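Local coordinates for shikimate dehydrogenase-like protein HI_0607 (Haemophilus influenzae, PDB 1NPY) that catalyses the NADP(+)-dependent oxidation of shikimate to 3-dehydroshikimate in vitro, though so slowly that shikimate may not be its biological substrate, at residues 51-56 / 73-78; 102-107 / 138-143; 125-130 / 153-158. One frame throughout, in Å; residues are numbered along the deposited sequence.

Contact 1 (51-56 / 73-78); sequences GVRALG and FLDEIH
Arg53 NH2 donates to two oxygens of 73-78 at once, a compact illustration of how one guanidinium can tie a helix to a passing loop. The shorter bond runs from Arg53 NH2 to Asp75 OD2, 2.8 Å, and is also a salt bridge. It is fairly straight, and OD2 lies near the plane of the guanidinium, at its edge. The acceptor side is less regular: the nitrogen reaches OD2 from above the carboxylate, and the two flat groups are inclined at 60° to each other, so this is a one-atom bridge and not a paired, coplanar one. The second bond, from Arg53 NH2 to the backbone oxygen Phe73 O, is longer at 3.2 Å.

A water widens this grip. It accepts from Arg53 NH1 at 2.8 Å and donates a hydrogen bond to Phe73 O at 2.7 Å, so that both terminal nitrogens of the arginine act on the same carbonyl, one directly and one through the solvent. The side chain leaves helix 45-55 extended, CG being anti to the backbone N (chi1 178°), and bends only at chi3, which turns the guanidinium edge toward the loop. Its remaining nitrogen, NE, bonds Gly95 O, while Asp75 OD2 also accepts from Leu97 N; both ends of the bridge are thus anchored near strand 96-100.

All of this lies at the surface of the substrate-binding domain. The two direct contacts between the segments are both polar bonds from Arg53 NH2, and the chemistry is correspondingly directed: OD2 is shared between a charged donor and a backbone N-H, an arrangement that would probably stabilise the ionised form of Asp75 and hold the guanidinium against rotation.

Contact 2 (102-107 / 138-143); sequences TDYIAI and FKNSGF
Tyr104 and Asn140 join the side of helix 102-113 to the last turn of helix 131-140: Tyr104 belongs to the former, and Asn140 comes just before the Schellman motif where Gly142, at positive phi, turns the chain away. Helix 131-140 follows the glycine-rich loop of the Rossmann-type nucleotide-binding domain, and the contact therefore ties that domain to the helix carrying Asp103, inferred to bind substrate.

The tyrosine ring swings out on a chi1 of 170°, CG anti to the main-chain N, which carries the hydroxyl over to the other helix. There the two side chains run nearly perpendicular, and ring and amide planes stand 69° apart. The amide lies obliquely to the ring, so the meeting is made at the phenol oxygen and not as a stack. CB of Asn140 also comes close, 3.3 Å from Tyr104 OH.

Deeper in, Ile107 and Phe138 cover part of each other at longer range, and Ile107 also packs on Ala133, Val134 and Ala137 of the same helix.

The one hydrogen bond between the segments runs from Asn140 ND2 to Tyr104 OH, 2.9 Å long with an angle of 164° at the hydrogen, and the hydroxyl oxygen lies almost exactly in the amide plane.

Contact 3 (125-130 / 153-158); sequences HGSGGM and VKTGQY
Ser127 lays its CB and OG against the first turn of helix 153-163, overlapping Thr155 and the backbone of Gly156. The approach is one of van der Waals packing: OG stands 4.0 Å from Thr155 CB, while the serine backbone comes nearer still, with Ser127 O 3.6 Å from Thr155 CG2. This methyl, anti to the N of its own residue, is the threonine atom nearest the serine, and it faces both Ser127 O and, at 4.0 Å, Ser127 OG. The serine's chi1 of 65° sets OG between its backbone N and carbonyl carbon.

Beside this, Ser127 CB lies 4.1 Å from Gly156 N. The closest backbone approach is also here, the CA atoms of Ser127 and Gly156 being 5.5 Å apart.

The loop 125-130 fits the GxGxxA pattern of Rossmann-type nucleotide-binding folds, and Gly126 to Met130 and Lys154 probably bind NADP(+), as in related enzymes. The contact thus brings together two elements of a probable cofactor site: the glycine-rich turn and the start of the helix that bears Lys154, whose own side chain takes no part in the packing.

In the fold, the loop connects strand 122-125 to helix 131-140, and helix 153-163 follows the adjacent parallel strand 146-149, so the contact packs together the segments that follow the C-terminal ends of these two strands, with Asn152 also touching Ser127.

Followed from the N terminus, contact 1 comes first: it closes the loop between helix 45-55 and strand 76-77 inside the substrate-binding domain and is complete before the others begin. Contact 2 then opens on helix 102-113, but before its second half at 138-143 the chain has entered 125-130, the first half of contact 3, which closes only at 153-158. Contacts 2 and 3 therefore cross, and they touch directly where Met130 packs on Asp103 and Ile107. Contact 1 stands apart, its centre about 25 Å from that of contact 2 and 30 Å from that of contact 3. Contact 2 bridges toward the nucleotide-binding domain, within which contact 3 lies.

Contact 1 (51-56 / 73-78)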
ATOM      1  N   GLY A  51     -20.760  10.047   9.822  1.00  8.42           N
ATOM      2  CA  GLY A  51     -21.001  11.125   8.877  1.00  9.02           C
ATOM      3  C   GLY A  51     -20.956  10.717   7.418  1.00  8.11           C
ATOM      4  O   GLY A  51     -21.819  11.150   6.644  1.00  8.97           O
ATOM      5  N   VAL A  52     -19.965   9.904   7.063  1.00  8.64           N
ATOM      6  CA  VAL A  52     -19.797   9.385   5.710  1.00 10.00           C
ATOM      7  C   VAL A  52     -21.084   8.662   5.359  1.00  9.76           C
ATOM      8  O   VAL A  52     -21.681   8.886   4.314  1.00  9.41           O
ATOM      9  CB  VAL A  52     -18.592   8.405   5.630  1.00 10.16           C
ATOM     10  CG1 VAL A  52     -18.611   7.490   4.389  1.00 11.15           C
ATOM     11  CG2 VAL A  52     -17.294   9.161   5.733  1.00 11.76           C
ATOM     12  N   ARG A  53     -21.577   7.803   6.246  1.00  8.50           N
ATOM     13  CA  ARG A  53     -22.844   7.121   5.979  1.00  8.55           C
ATOM     14  C   ARG A  53     -24.051   8.058   5.883  1.00  9.62           C
ATOM     15  O   ARG A  53     -24.821   7.977   4.927  1.00  8.10           O
ATOM     16  CB  ARG A  53     -23.089   6.011   7.019  1.00  9.20           C
ATOM     17  CG  ARG A  53     -24.422   5.298   6.807  1.00  9.07           C
ATOM     18  CD  ARG A  53     -24.775   4.364   7.911  1.00 10.63           C
ATOM     19  NE  ARG A  53     -23.802   3.283   8.069  1.00  9.88           N
ATOM     20  CZ  ARG A  53     -22.937   3.165   9.064  1.00 11.75           C
ATOM     21  NH1 ARG A  53     -22.850   4.078  10.013  1.00  9.80           N
ATOM     22  NH2 ARG A  53     -22.116   2.117   9.130  1.00 13.70           N
ATOM     23  N   ALA A  54     -24.225   8.960   6.846  1.00  8.25           N
ATOM     24  CA  ALA A  54     -25.399   9.807   6.938  1.00  9.30           C
ATOM     25  C   ALA A  54     -25.511  10.791   5.779  1.00 10.01           C
ATOM     26  O   ALA A  54     -26.618  11.086   5.329  1.00 10.97           O
ATOM     27  CB  ALA A  54     -25.427  10.572   8.270  1.00  9.24           C
ATOM     28  N   LEU A  55     -24.364  11.226   5.268  1.00 10.85           N
ATOM     29  CA  LEU A  55     -24.327  12.210   4.196  1.00 10.24           C
ATOM     30  C   LEU A  55     -24.317  11.580   2.819  1.00  9.82           C
ATOM     31  O   LEU A  55     -24.397  12.293   1.826  1.00 10.86           O
ATOM     32  CB  LEU A  55     -23.105  13.103   4.355  1.00 10.47           C
ATOM     33  CG  LEU A  55     -23.074  13.969   5.613  1.00 10.53           C
ATOM     34  CD1 LEU A  55     -21.746  14.674   5.737  1.00 11.90           C
ATOM     35  CD2 LEU A  55     -24.203  14.975   5.657  1.00 14.03           C
ATOM     36  N   GLY A  56     -24.280  10.254   2.758  1.00 10.21           N
ATOM     37  CA  GLY A  56     -24.264   9.571   1.481  1.00  9.99           C
ATOM     38  C   GLY A  56     -22.978   9.772   0.700  1.00 10.48           C
ATOM     39  O   GLY A  56     -22.979   9.661  -0.523  1.00 11.80           O
ATOM     40  N   PHE A  73     -17.011   0.847  13.317  1.00 11.00           N
ATOM     41  CA  PHE A  73     -18.100   1.646  12.770  1.00 11.21           C
ATOM     42  C   PHE A  73     -18.532   1.212  11.371  1.00 11.51           C
ATOM     43  O   PHE A  73     -19.385   1.849  10.760  1.00 13.04           O
ATOM     44  CB  PHE A  73     -17.697   3.124  12.838  1.00  9.72           C
ATOM     45  CG  PHE A  73     -17.336   3.543  14.229  1.00 10.82           C
ATOM     46  CD1 PHE A  73     -18.299   3.445  15.230  1.00 12.90           C
ATOM     47  CD2 PHE A  73     -16.025   3.817  14.563  1.00 11.71           C
ATOM     48  CE1 PHE A  73     -17.956   3.686  16.542  1.00 14.19           C
ATOM     49  CE2 PHE A  73     -15.691   4.107  15.863  1.00 10.58           C
ATOM     50  CZ  PHE A  73     -16.665   4.023  16.850  1.00 10.92           C
ATOM     51  N   LEU A  74     -17.898   0.169  10.849  1.00 11.80           N
ATOM     52  CA  LEU A  74     -18.167  -0.314   9.501  1.00 11.47           C
ATOM     53  C   LEU A  74     -19.071  -1.530   9.561  1.00 11.39           C
ATOM     54  O   LEU A  74     -19.172  -2.240  10.566  1.00 13.84           O
ATOM     55  CB  LEU A  74     -16.875  -0.673   8.776  1.00 11.15           C
ATOM     56  CG  LEU A  74     -15.850   0.466   8.884  1.00 10.54           C
ATOM     57  CD1 LEU A  74     -14.563   0.039   8.230  1.00 10.84           C
ATOM     58  CD2 LEU A  74     -16.409   1.713   8.268  1.00  9.91           C
ATOM     59  N   ASP A  75     -19.735  -1.773   8.443  1.00 11.62           N
ATOM     60  CA  ASP A  75     -20.720  -2.838   8.373  1.00 11.52           C
ATOM     61  C   ASP A  75     -20.191  -4.205   7.935  1.00 12.28           C
ATOM     62  O   ASP A  75     -20.716  -5.248   8.342  1.00 12.71           O
ATOM     63  CB  ASP A  75     -21.896  -2.393   7.509  1.00 10.51           C
ATOM     64  CG  ASP A  75     -22.580  -1.176   8.071  1.00 14.60           C
ATOM     65  OD1 ASP A  75     -23.085  -1.276   9.213  1.00 17.13           O
ATOM     66  OD2 ASP A  75     -22.610  -0.082   7.481  1.00 14.04           O
ATOM     67  N   GLU A  76     -19.170  -4.232   7.091  1.00 11.75           N
ATOM     68  CA  GLU A  76     -18.678  -5.489   6.546  1.00 13.14           C
ATOM     69  C   GLU A  76     -17.216  -5.368   6.157  1.00 12.32           C
ATOM     70  O   GLU A  76     -16.868  -4.539   5.319  1.00 12.75           O
ATOM     71  CB  GLU A  76     -19.497  -5.804   5.306  1.00 13.15           C
ATOM     72  CG  GLU A  76     -19.252  -7.168   4.690  1.00 15.52           C
ATOM     73  CD  GLU A  76     -20.162  -7.379   3.499  1.00 18.37           C
ATOM     74  OE1 GLU A  76     -19.855  -6.862   2.411  1.00 20.68           O
ATOM     75  OE2 GLU A  76     -21.226  -8.016   3.665  1.00 24.53           O
ATOM     76  N   ILE A  77     -16.377  -6.161   6.806  1.00 12.64           N
ATOM     77  CA  ILE A  77     -14.934  -6.120   6.572  1.00 12.60           C
ATOM     78  C   ILE A  77     -14.628  -7.222   5.566  1.00 13.05           C
ATOM     79  O   ILE A  77     -14.814  -8.412   5.836  1.00 13.73           O
ATOM     80  CB  ILE A  77     -14.145  -6.357   7.875  1.00 13.59           C
ATOM     81  CG1 ILE A  77     -14.640  -5.473   9.019  1.00 16.53           C
ATOM     82  CG2 ILE A  77     -12.654  -6.149   7.648  1.00 14.86           C
ATOM     83  CD1 ILE A  77     -14.353  -4.022   8.878  1.00 15.89           C
ATOM     84  N   HIS A  78     -14.214  -6.807   4.375  1.00 12.38           N
ATOM     85  CA  HIS A  78     -13.837  -7.739   3.324  1.00 13.47           C
ATOM     86  C   HIS A  78     -12.486  -8.403   3.540  1.00 13.15           C
ATOM     87  O   HIS A  78     -11.692  -7.935   4.350  1.00 12.89           O
ATOM     88  CB  HIS A  78     -13.969  -7.021   1.983  1.00 14.06           C
ATOM     89  CG  HIS A  78     -15.370  -7.062   1.470  1.00 18.27           C
ATOM     90  ND1 HIS A  78     -15.732  -7.801   0.367  1.00 18.56           N
ATOM     91  CD2 HIS A  78     -16.513  -6.528   1.962  1.00 21.29           C
ATOM     92  CE1 HIS A  78     -17.036  -7.706   0.187  1.00 20.60           C
ATOM     93  NE2 HIS A  78     -17.534  -6.951   1.147  1.00 23.24           N
TER
HETATM   94  O   HOH W   1     -20.988   3.580  12.041  1.00 18.27           O

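Contact 2 (102-107 / 138-143)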
ATOM      1  N   THR A 102      -6.635  -1.914   0.078  1.00  8.76           N
ATOM      2  CA  THR A 102      -6.040  -1.907  -1.251  1.00  9.62           C
ATOM      3  C   THR A 102      -4.516  -1.898  -1.260  1.00 10.20           C
ATOM      4  O   THR A 102      -3.924  -2.173  -2.297  1.00 10.02           O
ATOM      5  CB  THR A 102      -6.556  -0.790  -2.155  1.00  9.58           C
ATOM      6  OG1 THR A 102      -6.289   0.488  -1.574  1.00 10.39           O
ATOM      7  CG2 THR A 102      -8.037  -0.882  -2.400  1.00  8.84           C
ATOM      8  N   ASP A 103      -3.864  -1.632  -0.133  1.00  9.88           N
ATOM      9  CA  ASP A 103      -2.440  -1.909  -0.071  1.00 10.21           C
ATOM     10  C   ASP A 103      -2.165  -3.411  -0.208  1.00 10.75           C
ATOM     11  O   ASP A 103      -1.310  -3.816  -0.995  1.00 10.15           O
ATOM     12  CB  ASP A 103      -1.861  -1.405   1.237  1.00 11.54           C
ATOM     13  CG  ASP A 103      -1.706   0.096   1.262  1.00 15.06           C
ATOM     14  OD1 ASP A 103      -1.439   0.750   0.220  1.00 17.72           O
ATOM     15  OD2 ASP A 103      -1.757   0.669   2.367  1.00 17.74           O
ATOM     16  N   TYR A 104      -2.898  -4.225   0.551  1.00  9.86           N
ATOM     17  CA  TYR A 104      -2.834  -5.670   0.423  1.00  9.56           C
ATOM     18  C   TYR A 104      -3.165  -6.111  -1.009  1.00 11.33           C
ATOM     19  O   TYR A 104      -2.430  -6.894  -1.616  1.00 12.31           O
ATOM     20  CB  TYR A 104      -3.762  -6.312   1.467  1.00 10.88           C
ATOM     21  CG  TYR A 104      -3.953  -7.795   1.270  1.00  7.43           C
ATOM     22  CD1 TYR A 104      -3.052  -8.711   1.810  1.00  9.88           C
ATOM     23  CD2 TYR A 104      -4.995  -8.286   0.476  1.00 11.33           C
ATOM     24  CE1 TYR A 104      -3.185 -10.068   1.559  1.00 11.78           C
ATOM     25  CE2 TYR A 104      -5.141  -9.641   0.253  1.00 13.45           C
ATOM     26  CZ  TYR A 104      -4.243 -10.526   0.805  1.00 17.49           C
ATOM     27  OH  TYR A 104      -4.403 -11.875   0.544  1.00 19.24           O
ATOM     28  N   ILE A 105      -4.271  -5.614  -1.559  1.00 10.38           N
ATOM     29  CA  ILE A 105      -4.664  -5.975  -2.921  1.00 11.74           C
ATOM     30  C   ILE A 105      -3.551  -5.616  -3.901  1.00 11.45           C
ATOM     31  O   ILE A 105      -3.229  -6.412  -4.784  1.00 11.88           O
ATOM     32  CB  ILE A 105      -6.021  -5.361  -3.303  1.00 11.33           C
ATOM     33  CG1 ILE A 105      -7.129  -5.871  -2.379  1.00 13.02           C
ATOM     34  CG2 ILE A 105      -6.435  -5.691  -4.732  1.00 15.06           C
ATOM     35  CD1 ILE A 105      -8.415  -5.107  -2.503  1.00 13.33           C
ATOM     36  N   ALA A 106      -2.996  -4.414  -3.787  1.00 12.26           N
ATOM     37  CA  ALA A 106      -1.936  -3.969  -4.695  1.00 12.72           C
ATOM     38  C   ALA A 106      -0.718  -4.879  -4.643  1.00 11.99           C
ATOM     39  O   ALA A 106      -0.129  -5.177  -5.688  1.00 11.82           O
ATOM     40  CB  ALA A 106      -1.525  -2.515  -4.407  1.00 11.84           C
ATOM     41  N   ILE A 107      -0.358  -5.352  -3.455  1.00 12.23           N
ATOM     42  CA  ILE A 107       0.863  -6.135  -3.320  1.00 12.31           C
ATOM     43  C   ILE A 107       0.637  -7.510  -3.959  1.00 11.36           C
ATOM     44  O   ILE A 107       1.467  -7.991  -4.730  1.00 11.49           O
ATOM     45  CB  ILE A 107       1.397  -6.234  -1.884  1.00 12.64           C
ATOM     46  CG1 ILE A 107       1.866  -4.857  -1.398  1.00 15.24           C
ATOM     47  CG2 ILE A 107       2.603  -7.175  -1.921  1.00 11.41           C
ATOM     48  CD1 ILE A 107       1.640  -4.630   0.055  1.00 18.13           C
ATOM     49  N   PHE A 138       2.294 -12.147   0.415  1.00 11.71           N
ATOM     50  CA  PHE A 138       3.128 -13.283   0.017  1.00 11.60           C
ATOM     51  C   PHE A 138       2.544 -14.602   0.499  1.00 12.79           C
ATOM     52  O   PHE A 138       2.511 -15.574  -0.252  1.00 13.10           O
ATOM     53  CB  PHE A 138       4.576 -13.085   0.461  1.00 11.97           C
ATOM     54  CG  PHE A 138       5.380 -12.247  -0.496  1.00 13.14           C
ATOM     55  CD1 PHE A 138       5.898 -12.796  -1.656  1.00 13.36           C
ATOM     56  CD2 PHE A 138       5.607 -10.901  -0.242  1.00 12.92           C
ATOM     57  CE1 PHE A 138       6.616 -12.053  -2.541  1.00 12.13           C
ATOM     58  CE2 PHE A 138       6.360 -10.151  -1.112  1.00 11.40           C
ATOM     59  CZ  PHE A 138       6.859 -10.718  -2.271  1.00 12.12           C
ATOM     60  N   LYS A 139       2.026 -14.630   1.717  1.00 13.01           N
ATOM     61  CA  LYS A 139       1.543 -15.869   2.311  1.00 14.29           C
ATOM     62  C   LYS A 139       0.341 -16.318   1.504  1.00 15.56           C
ATOM     63  O   LYS A 139       0.235 -17.497   1.141  1.00 15.25           O
ATOM     64  CB  LYS A 139       1.121 -15.636   3.762  1.00 15.42           C
ATOM     65  CG  LYS A 139       0.588 -16.872   4.498  1.00 18.15           C
ATOM     66  CD  LYS A 139       1.742 -17.815   4.784  1.00 22.23           C
ATOM     67  CE  LYS A 139       1.270 -19.072   5.526  1.00 26.10           C
ATOM     68  NZ  LYS A 139      -0.179 -19.287   5.258  1.00 33.82           N
ATOM     69  N   ASN A 140      -0.566 -15.390   1.214  1.00 15.15           N
ATOM     70  CA  ASN A 140      -1.784 -15.804   0.529  1.00 16.60           C
ATOM     71  C   ASN A 140      -1.581 -16.022  -0.963  1.00 16.44           C
ATOM     72  O   ASN A 140      -2.476 -16.502  -1.650  1.00 18.49           O
ATOM     73  CB  ASN A 140      -2.905 -14.811   0.813  1.00 16.94           C
ATOM     74  CG  ASN A 140      -3.298 -14.821   2.265  1.00 19.49           C
ATOM     75  OD1 ASN A 140      -3.026 -15.784   2.988  1.00 19.46           O
ATOM     76  ND2 ASN A 140      -3.881 -13.724   2.727  1.00 21.63           N
ATOM     77  N   SER A 141      -0.399 -15.680  -1.470  1.00 15.49           N
ATOM     78  CA  SER A 141       0.021 -16.021  -2.822  1.00 14.99           C
ATOM     79  C   SER A 141       0.782 -17.346  -2.894  1.00 14.36           C
ATOM     80  O   SER A 141       1.354 -17.674  -3.940  1.00 15.17           O
ATOM     81  CB  SER A 141       0.885 -14.882  -3.375  1.00 15.59           C
ATOM     82  OG  SER A 141       0.104 -13.698  -3.515  1.00 15.60           O
ATOM     83  N   GLY A 142       0.915 -18.025  -1.760  1.00 14.16           N
ATOM     84  CA  GLY A 142       1.473 -19.367  -1.721  1.00 15.05           C
ATOM     85  C   GLY A 142       2.959 -19.471  -1.451  1.00 15.02           C
ATOM     86  O   GLY A 142       3.573 -20.525  -1.673  1.00 15.61           O
ATOM     87  N   PHE A 143       3.554 -18.390  -0.952  1.00 13.64           N
ATOM     88  CA  PHE A 143       4.987 -18.404  -0.663  1.00 15.34           C
ATOM     89  C   PHE A 143       5.152 -18.980   0.724  1.00 16.00           C
ATOM     90  O   PHE A 143       4.553 -18.491   1.694  1.00 18.61           O
ATOM     91  CB  PHE A 143       5.596 -16.990  -0.693  1.00 13.78           C
ATOM     92  CG  PHE A 143       5.753 -16.427  -2.072  1.00 11.99           C
ATOM     93  CD1 PHE A 143       7.014 -16.099  -2.539  1.00 13.74           C
ATOM     94  CD2 PHE A 143       4.661 -16.166  -2.883  1.00 11.29           C
ATOM     95  CE1 PHE A 143       7.165 -15.575  -3.816  1.00 12.41           C
ATOM     96  CE2 PHE A 143       4.804 -15.668  -4.173  1.00 13.72           C
ATOM     97  CZ  PHE A 143       6.067 -15.330  -4.625  1.00 11.84           C
TER

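Contact 3 (125-130 / 153-158)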
ATOM      1  N   HIS A 125      12.627  -6.904   5.046  1.00 12.69           N
ATOM      2  CA  HIS A 125      13.285  -6.062   6.028  1.00 12.78           C
ATOM      3  C   HIS A 125      12.261  -5.055   6.533  1.00 13.21           C
ATOM      4  O   HIS A 125      11.834  -4.153   5.820  1.00 14.65           O
ATOM      5  CB  HIS A 125      14.494  -5.361   5.401  1.00 12.01           C
ATOM      6  CG  HIS A 125      15.382  -4.654   6.376  1.00 14.09           C
ATOM      7  ND1 HIS A 125      16.515  -3.976   5.978  1.00 14.81           N
ATOM      8  CD2 HIS A 125      15.367  -4.595   7.727  1.00 17.53           C
ATOM      9  CE1 HIS A 125      17.140  -3.498   7.041  1.00 14.36           C
ATOM     10  NE2 HIS A 125      16.457  -3.851   8.117  1.00 14.21           N
ATOM     11  N   GLY A 126      11.881  -5.210   7.795  1.00 13.42           N
ATOM     12  CA  GLY A 126      11.001  -4.282   8.477  1.00 14.39           C
ATOM     13  C   GLY A 126       9.836  -5.001   9.129  1.00 14.02           C
ATOM     14  O   GLY A 126       9.543  -6.146   8.807  1.00 14.08           O
ATOM     15  N   SER A 127       9.197  -4.338  10.088  1.00 15.59           N
ATOM     16  CA  SER A 127       8.117  -4.957  10.851  1.00 15.04           C
ATOM     17  C   SER A 127       6.930  -4.028  10.989  1.00 15.78           C
ATOM     18  O   SER A 127       5.976  -4.374  11.679  1.00 16.37           O
ATOM     19  CB  SER A 127       8.598  -5.428  12.228  1.00 15.48           C
ATOM     20  OG  SER A 127       8.975  -4.322  13.033  1.00 14.48           O
ATOM     21  N   GLY A 128       7.037  -2.860  10.367  1.00 16.66           N
ATOM     22  CA  GLY A 128       6.066  -1.789  10.500  1.00 18.49           C
ATOM     23  C   GLY A 128       5.662  -1.317   9.125  1.00 18.61           C
ATOM     24  O   GLY A 128       6.117  -1.841   8.103  1.00 18.54           O
ATOM     25  N   GLY A 129       4.812  -0.294   9.116  1.00 19.28           N
ATOM     26  CA  GLY A 129       4.315   0.286   7.885  1.00 18.92           C
ATOM     27  C   GLY A 129       3.604  -0.828   7.148  1.00 18.42           C
ATOM     28  O   GLY A 129       2.653  -1.458   7.589  1.00 18.95           O
ATOM     29  N   MET A 130       4.122  -1.077   5.958  1.00 17.55           N
ATOM     30  CA  MET A 130       3.453  -1.976   5.041  1.00 16.09           C
ATOM     31  C   MET A 130       3.857  -3.412   5.295  1.00 13.13           C
ATOM     32  O   MET A 130       3.496  -4.259   4.498  1.00 12.14           O
ATOM     33  CB  MET A 130       3.907  -1.538   3.653  1.00 17.05           C
ATOM     34  CG  MET A 130       3.320  -0.224   3.291  1.00 22.09           C
ATOM     35  SD  MET A 130       1.827  -0.765   2.464  1.00 28.52           S
ATOM     36  CE  MET A 130       2.471  -0.721   0.886  1.00 29.33           C
ATOM     37  N   VAL A 153      12.347  -6.834  17.696  1.00 24.71           N
ATOM     38  CA  VAL A 153      12.321  -8.278  17.877  1.00 25.43           C
ATOM     39  C   VAL A 153      10.931  -8.829  18.194  1.00 25.60           C
ATOM     40  O   VAL A 153      10.529  -9.858  17.658  1.00 23.82           O
ATOM     41  CB  VAL A 153      13.316  -8.692  18.990  1.00 25.84           C
ATOM     42  CG1 VAL A 153      13.155 -10.155  19.336  1.00 26.00           C
ATOM     43  CG2 VAL A 153      14.753  -8.380  18.579  1.00 27.73           C
ATOM     44  N   LYS A 154      10.173  -8.156  19.054  1.00 25.95           N
ATOM     45  CA  LYS A 154       8.910  -8.744  19.487  1.00 26.18           C
ATOM     46  C   LYS A 154       7.905  -8.659  18.341  1.00 23.59           C
ATOM     47  O   LYS A 154       7.171  -9.605  18.088  1.00 23.62           O
ATOM     48  CB  LYS A 154       8.371  -8.073  20.758  1.00 26.99           C
ATOM     49  CG  LYS A 154       8.944  -8.683  22.047  1.00 32.51           C
ATOM     50  CD  LYS A 154       8.083  -8.359  23.268  1.00 37.69           C
ATOM     51  CE  LYS A 154       8.468  -9.181  24.488  1.00 40.48           C
ATOM     52  NZ  LYS A 154       7.445 -10.200  24.853  1.00 43.57           N
ATOM     53  N   THR A 155       7.871  -7.515  17.668  1.00 22.65           N
ATOM     54  CA  THR A 155       6.959  -7.327  16.541  1.00 21.80           C
ATOM     55  C   THR A 155       7.374  -8.210  15.379  1.00 20.00           C
ATOM     56  O   THR A 155       6.533  -8.815  14.714  1.00 19.17           O
ATOM     57  CB  THR A 155       6.932  -5.855  16.101  1.00 21.78           C
ATOM     58  OG1 THR A 155       6.614  -5.018  17.220  1.00 22.84           O
ATOM     59  CG2 THR A 155       5.808  -5.608  15.105  1.00 24.77           C
ATOM     60  N   GLY A 156       8.676  -8.296  15.125  1.00 19.23           N
ATOM     61  CA  GLY A 156       9.179  -9.238  14.136  1.00 18.24           C
ATOM     62  C   GLY A 156       8.768 -10.676  14.372  1.00 17.59           C
ATOM     63  O   GLY A 156       8.309 -11.351  13.456  1.00 16.37           O
ATOM     64  N   GLN A 157       8.929 -11.147  15.605  1.00 17.73           N
ATOM     65  CA  GLN A 157       8.617 -12.523  15.984  1.00 17.79           C
ATOM     66  C   GLN A 157       7.109 -12.747  15.859  1.00 17.74           C
ATOM     67  O   GLN A 157       6.655 -13.799  15.384  1.00 17.34           O
ATOM     68  CB  GLN A 157       9.093 -12.765  17.425  1.00 18.11           C
ATOM     69  CG  GLN A 157      10.588 -13.060  17.561  1.00 18.96           C
ATOM     70  CD  GLN A 157      11.088 -12.957  18.997  1.00 24.12           C
ATOM     71  OE1 GLN A 157      10.516 -12.243  19.832  1.00 24.63           O
ATOM     72  NE2 GLN A 157      12.189 -13.639  19.268  1.00 26.88           N
ATOM     73  N   TYR A 158       6.341 -11.731  16.245  1.00 18.41           N
ATOM     74  CA  TYR A 158       4.875 -11.778  16.152  1.00 17.71           C
ATOM     75  C   TYR A 158       4.399 -11.989  14.719  1.00 17.22           C
ATOM     76  O   TYR A 158       3.565 -12.847  14.423  1.00 16.30           O
ATOM     77  CB  TYR A 158       4.258 -10.490  16.710  1.00 18.13           C
ATOM     78  CG  TYR A 158       2.779 -10.339  16.457  1.00 19.74           C
ATOM     79  CD1 TYR A 158       1.871 -11.246  16.974  1.00 20.43           C
ATOM     80  CD2 TYR A 158       2.279  -9.286  15.685  1.00 24.92           C
ATOM     81  CE1 TYR A 158       0.511 -11.120  16.729  1.00 21.74           C
ATOM     82  CE2 TYR A 158       0.913  -9.143  15.457  1.00 25.10           C
ATOM     83  CZ  TYR A 158       0.038 -10.066  15.983  1.00 25.71           C
ATOM     84  OH  TYR A 158      -1.320  -9.985  15.766  1.00 29.57           O
TER